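Local coordinates for protein phiAB6 tailspike (Unidentified phage, PDB 5JS4) that probably recognises and fragments the exopolysaccharide of Acinetobacter baumannii as the trimeric, beta-helical tailspike of a bacteriophage, at residues Lys631-Val639 against Val696-Asp707. Sequence-based numbering, arbitrary orientation.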
loop_
_atom_site.group_PDB
_atom_site.type_symbol
_atom_site.label_atom_id
_atom_site.label_comp_id
_atom_site.label_asym_id
_atom_site.label_seq_id
_atom_site.Cartn_x
_atom_site.Cartn_y
_atom_site.Cartn_z
ATOM N N LYS A 631 12.200 -53.067 -37.786
ATOM C CA LYS A 631 12.096 -54.478 -38.099
ATOM C C LYS A 631 13.486 -55.100 -38.087
ATOM O O LYS A 631 14.394 -54.628 -38.776
ATOM C CB LYS A 631 11.442 -54.677 -39.464
ATOM C CG LYS A 631 11.271 -56.134 -39.856
ATOM C CD LYS A 631 10.629 -56.262 -41.222
ATOM C CE LYS A 631 10.634 -57.698 -41.706
ATOM N NZ LYS A 631 10.055 -57.811 -43.072
ATOM N N GLU A 632 13.646 -56.152 -37.291
ATOM C CA GLU A 632 14.893 -56.916 -37.235
ATOM C C GLU A 632 14.881 -58.058 -38.252
ATOM O O GLU A 632 15.856 -58.279 -38.975
ATOM C CB GLU A 632 15.092 -57.471 -35.825
ATOM C CG GLU A 632 16.310 -58.367 -35.660
ATOM C CD GLU A 632 16.594 -58.683 -34.207
ATOM O OE1 GLU A 632 17.100 -57.797 -33.497
ATOM O OE2 GLU A 632 16.316 -59.816 -33.778
ATOM N N SER A 633 13.777 -58.795 -38.280
ATOM C CA SER A 633 13.585 -59.911 -39.198
ATOM C C SER A 633 12.087 -60.200 -39.250
ATOM O O SER A 633 11.312 -59.515 -38.593
ATOM C CB SER A 633 14.367 -61.141 -38.727
ATOM O OG SER A 633 13.893 -61.612 -37.477
ATOM N N THR A 634 11.681 -61.200 -40.026
ATOM C CA THR A 634 10.259 -61.520 -40.159
ATOM C C THR A 634 9.631 -61.714 -38.784
ATOM O O THR A 634 10.052 -62.573 -38.014
ATOM C CB THR A 634 10.039 -62.783 -41.007
ATOM O OG1 THR A 634 10.651 -62.599 -42.290
ATOM C CG2 THR A 634 8.549 -63.069 -41.188
ATOM N N GLY A 635 8.645 -60.879 -38.477
ATOM C CA GLY A 635 7.908 -60.975 -37.226
ATOM C C GLY A 635 8.625 -60.494 -35.979
ATOM O O GLY A 635 8.069 -60.600 -34.893
ATOM N N VAL A 636 9.833 -59.950 -36.118
ATOM C CA VAL A 636 10.631 -59.539 -34.964
ATOM C C VAL A 636 11.001 -58.068 -35.077
ATOM O O VAL A 636 11.633 -57.652 -36.050
ATOM C CB VAL A 636 11.921 -60.373 -34.830
ATOM C CG1 VAL A 636 12.657 -60.000 -33.548
ATOM C CG2 VAL A 636 11.602 -61.862 -34.855
ATOM N N TYR A 637 10.595 -57.292 -34.074
ATOM C CA TYR A 637 10.762 -55.844 -34.064
ATOM C C TYR A 637 11.509 -55.423 -32.818
ATOM O O TYR A 637 11.286 -55.985 -31.754
ATOM C CB TYR A 637 9.382 -55.171 -34.133
ATOM C CG TYR A 637 8.719 -55.481 -35.447
ATOM C CD1 TYR A 637 8.104 -56.710 -35.664
ATOM C CD2 TYR A 637 8.781 -54.583 -36.503
ATOM C CE1 TYR A 637 7.544 -57.027 -36.886
ATOM C CE2 TYR A 637 8.222 -54.890 -37.727
ATOM C CZ TYR A 637 7.611 -56.113 -37.917
ATOM O OH TYR A 637 7.057 -56.426 -39.132
ATOM N N ARG A 638 12.402 -54.449 -32.953
ATOM C CA ARG A 638 13.104 -53.889 -31.806
ATOM C C ARG A 638 12.547 -52.517 -31.482
ATOM O O ARG A 638 12.525 -51.639 -32.342
ATOM C CB ARG A 638 14.605 -53.745 -32.084
ATOM C CG ARG A 638 15.345 -55.047 -32.316
ATOM C CD ARG A 638 16.850 -54.844 -32.192
ATOM N NE ARG A 638 17.351 -53.869 -33.153
ATOM C CZ ARG A 638 17.781 -54.148 -34.386
ATOM N NH1 ARG A 638 17.780 -55.394 -34.851
ATOM N NH2 ARG A 638 18.217 -53.163 -35.164
ATOM N N VAL A 639 12.090 -52.352 -30.243
ATOM C CA VAL A 639 11.825 -51.041 -29.668
ATOM C C VAL A 639 13.149 -50.648 -29.024
ATOM O O VAL A 639 13.469 -51.084 -27.912
ATOM C CB VAL A 639 10.674 -51.082 -28.639
ATOM C CG1 VAL A 639 10.381 -49.691 -28.106
ATOM C CG2 VAL A 639 9.426 -51.700 -29.255
ATOM N N VAL A 696 9.460 -57.055 -29.894
ATOM C CA VAL A 696 8.101 -57.547 -30.060
ATOM C C VAL A 696 8.121 -58.595 -31.162
ATOM O O VAL A 696 8.650 -58.343 -32.248
ATOM C CB VAL A 696 7.133 -56.417 -30.453
ATOM C CG1 VAL A 696 5.708 -56.948 -30.571
ATOM C CG2 VAL A 696 7.201 -55.282 -29.447
ATOM N N PHE A 697 7.560 -59.763 -30.867
ATOM C CA PHE A 697 7.456 -60.880 -31.801
ATOM C C PHE A 697 5.988 -61.046 -32.156
ATOM O O PHE A 697 5.151 -61.120 -31.261
ATOM C CB PHE A 697 7.942 -62.183 -31.156
ATOM C CG PHE A 697 9.412 -62.205 -30.818
ATOM C CD1 PHE A 697 9.913 -61.444 -29.767
ATOM C CD2 PHE A 697 10.287 -63.015 -31.530
ATOM C CE1 PHE A 697 11.264 -61.477 -29.451
ATOM C CE2 PHE A 697 11.635 -63.056 -31.212
ATOM C CZ PHE A 697 12.120 -62.281 -30.176
ATOM N N TRP A 698 5.684 -61.107 -33.450
ATOM C CA TRP A 698 4.313 -61.269 -33.932
ATOM C C TRP A 698 4.143 -62.584 -34.676
ATOM O O TRP A 698 4.946 -62.913 -35.548
ATOM C CB TRP A 698 3.955 -60.145 -34.896
ATOM C CG TRP A 698 3.757 -58.802 -34.280
ATOM C CD1 TRP A 698 4.614 -57.741 -34.320
ATOM C CD2 TRP A 698 2.606 -58.359 -33.557
ATOM N NE1 TRP A 698 4.070 -56.665 -33.667
ATOM C CE2 TRP A 698 2.838 -57.020 -33.181
ATOM C CE3 TRP A 698 1.397 -58.963 -33.189
ATOM C CZ2 TRP A 698 1.906 -56.273 -32.461
ATOM C CZ3 TRP A 698 0.474 -58.221 -32.469
ATOM C CH2 TRP A 698 0.731 -56.895 -32.112
ATOM N N ARG A 699 3.075 -63.314 -34.362
ATOM C CA ARG A 699 2.797 -64.595 -35.006
ATOM C C ARG A 699 1.331 -64.731 -35.412
ATOM O O ARG A 699 0.441 -64.168 -34.768
ATOM C CB ARG A 699 3.197 -65.751 -34.087
ATOM C CG ARG A 699 4.687 -65.792 -33.787
ATOM C CD ARG A 699 5.057 -66.926 -32.849
ATOM N NE ARG A 699 6.476 -66.873 -32.488
ATOM C CZ ARG A 699 6.993 -66.099 -31.535
ATOM N NH1 ARG A 699 6.226 -65.293 -30.808
ATOM N NH2 ARG A 699 8.303 -66.136 -31.297
ATOM N N ASP A 700 1.092 -65.488 -36.481
ATOM C CA ASP A 700 -0.274 -65.775 -36.943
ATOM C C ASP A 700 -0.889 -66.938 -36.156
ATOM O O ASP A 700 -0.267 -67.465 -35.232
ATOM C CB ASP A 700 -0.304 -66.034 -38.463
ATOM C CG ASP A 700 0.508 -67.253 -38.888
ATOM O OD1 ASP A 700 0.726 -68.170 -38.073
ATOM O OD2 ASP A 700 0.925 -67.294 -40.066
ATOM N N SER A 701 -2.106 -67.336 -36.525
ATOM C CA SER A 701 -2.834 -68.385 -35.803
ATOM C C SER A 701 -2.176 -69.768 -35.888
ATOM O O SER A 701 -2.466 -70.642 -35.069
ATOM C CB SER A 701 -4.280 -68.468 -36.301
ATOM O OG SER A 701 -4.326 -68.732 -37.690
ATOM N N SER A 702 -1.296 -69.961 -36.870
ATOM C CA SER A 702 -0.505 -71.189 -36.980
ATOM C C SER A 702 0.848 -71.071 -36.265
ATOM O O SER A 702 1.697 -71.954 -36.386
ATOM C CB SER A 702 -0.295 -71.557 -38.452
ATOM O OG SER A 702 0.500 -70.594 -39.121
ATOM N N ASN A 703 1.028 -69.975 -35.523
ATOM C CA ASN A 703 2.231 -69.712 -34.725
ATOM C C ASN A 703 3.473 -69.423 -35.575
ATOM O O ASN A 703 4.599 -69.607 -35.117
ATOM C CB ASN A 703 2.496 -70.858 -33.729
ATOM C CG ASN A 703 3.282 -70.407 -32.503
ATOM O OD1 ASN A 703 3.055 -69.321 -31.966
ATOM N ND2 ASN A 703 4.205 -71.247 -32.048
ATOM N N ALA A 704 3.257 -68.951 -36.802
ATOM C CA ALA A 704 4.354 -68.548 -37.684
ATOM C C ALA A 704 4.588 -67.045 -37.582
ATOM O O ALA A 704 3.639 -66.266 -37.506
ATOM C CB ALA A 704 4.048 -68.927 -39.122
ATOM N N LEU A 705 5.855 -66.646 -37.597
ATOM C CA LEU A 705 6.215 -65.232 -37.536
ATOM C C LEU A 705 5.623 -64.472 -38.725
ATOM O O LEU A 705 5.689 -64.942 -39.863
ATOM C CB LEU A 705 7.735 -65.071 -37.481
ATOM C CG LEU A 705 8.339 -65.511 -36.141
ATOM C CD1 LEU A 705 9.825 -65.809 -36.276
ATOM C CD2 LEU A 705 8.096 -64.462 -35.066
ATOM N N VAL A 706 5.025 -63.316 -38.438
ATOM C CA VAL A 706 4.361 -62.482 -39.452
ATOM C C VAL A 706 4.662 -61.011 -39.210
ATOM O O VAL A 706 4.907 -60.607 -38.081
ATOM C CB VAL A 706 2.824 -62.654 -39.454
ATOM C CG1 VAL A 706 2.435 -64.036 -39.939
ATOM C CG2 VAL A 706 2.222 -62.353 -38.085
ATOM N N ASP A 707 4.610 -60.216 -40.277
ATOM C CA ASP A 707 4.929 -58.792 -40.214
ATOM C C ASP A 707 3.691 -57.913 -40.323
ATOM O O ASP A 707 3.115 -57.790 -41.402
ATOM C CB ASP A 707 5.891 -58.428 -41.350
ATOM C CG ASP A 707 7.268 -58.995 -41.137
ATOM O OD1 ASP A 707 7.824 -58.776 -40.042
ATOM O OD2 ASP A 707 7.798 -59.655 -42.057
#
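Tyr637 and Val696 form a hydrogen-bonded antiparallel pair where strand 636-641, the second strand of a beta hairpin that turns through a type II turn from Ser633 to Val636, pairs edge to edge with strand 690-699 in a beta-sheet region near one end of the elongated chain. Two bonds define the pairing: Tyr637 N to Val696 O at 2.9 Å, and Val696 N back to Tyr637 O. The next pair, Val636 with Phe697, is non-hydrogen-bonded, and beyond it Trp698 N donates to Gly635 O. Glu632 and Ser633 both face Val636, whose O accepts from both their amides: a classic beta bulge at the base of the turn.

The polar contacts centre on Asp707. Gly635 N reaches Asp707 OD1 at 2.7 Å along an almost straight line (170° at the hydrogen) but from above the carboxylate plane. Tyr637 OH lies 2.6 Å from Asp707 OD1, a weak bond at most, with ring and carboxylate planes nearly perpendicular. Lys631, fully extended with CG opposite the backbone N (chi1 -179°), carries NZ to Asp707 OD2, 3.1 Å away, in a salt bridge whose hydrogen bond is weak. Buried Gly635 takes the third position of the type II turn, which accounts for its positive phi, and its CA comes close enough to the other segment to make a CH...O contact with Val706 O.

Apolar packing divides between the faces of the sheet. On the Val636 face, Val636 CG1 sits over the Phe697 ring, 4.2 Å from the centroid and 21° off the normal, a CH-pi contact; the second subunit's Gly668 also packs on Phe697. On the Tyr637 face, Phe711 meets both Tyr637 and Trp698 edge-to-face, while Tyr637 CD1 approaches the indole edge at Trp698 CD1, 3.9 Å away.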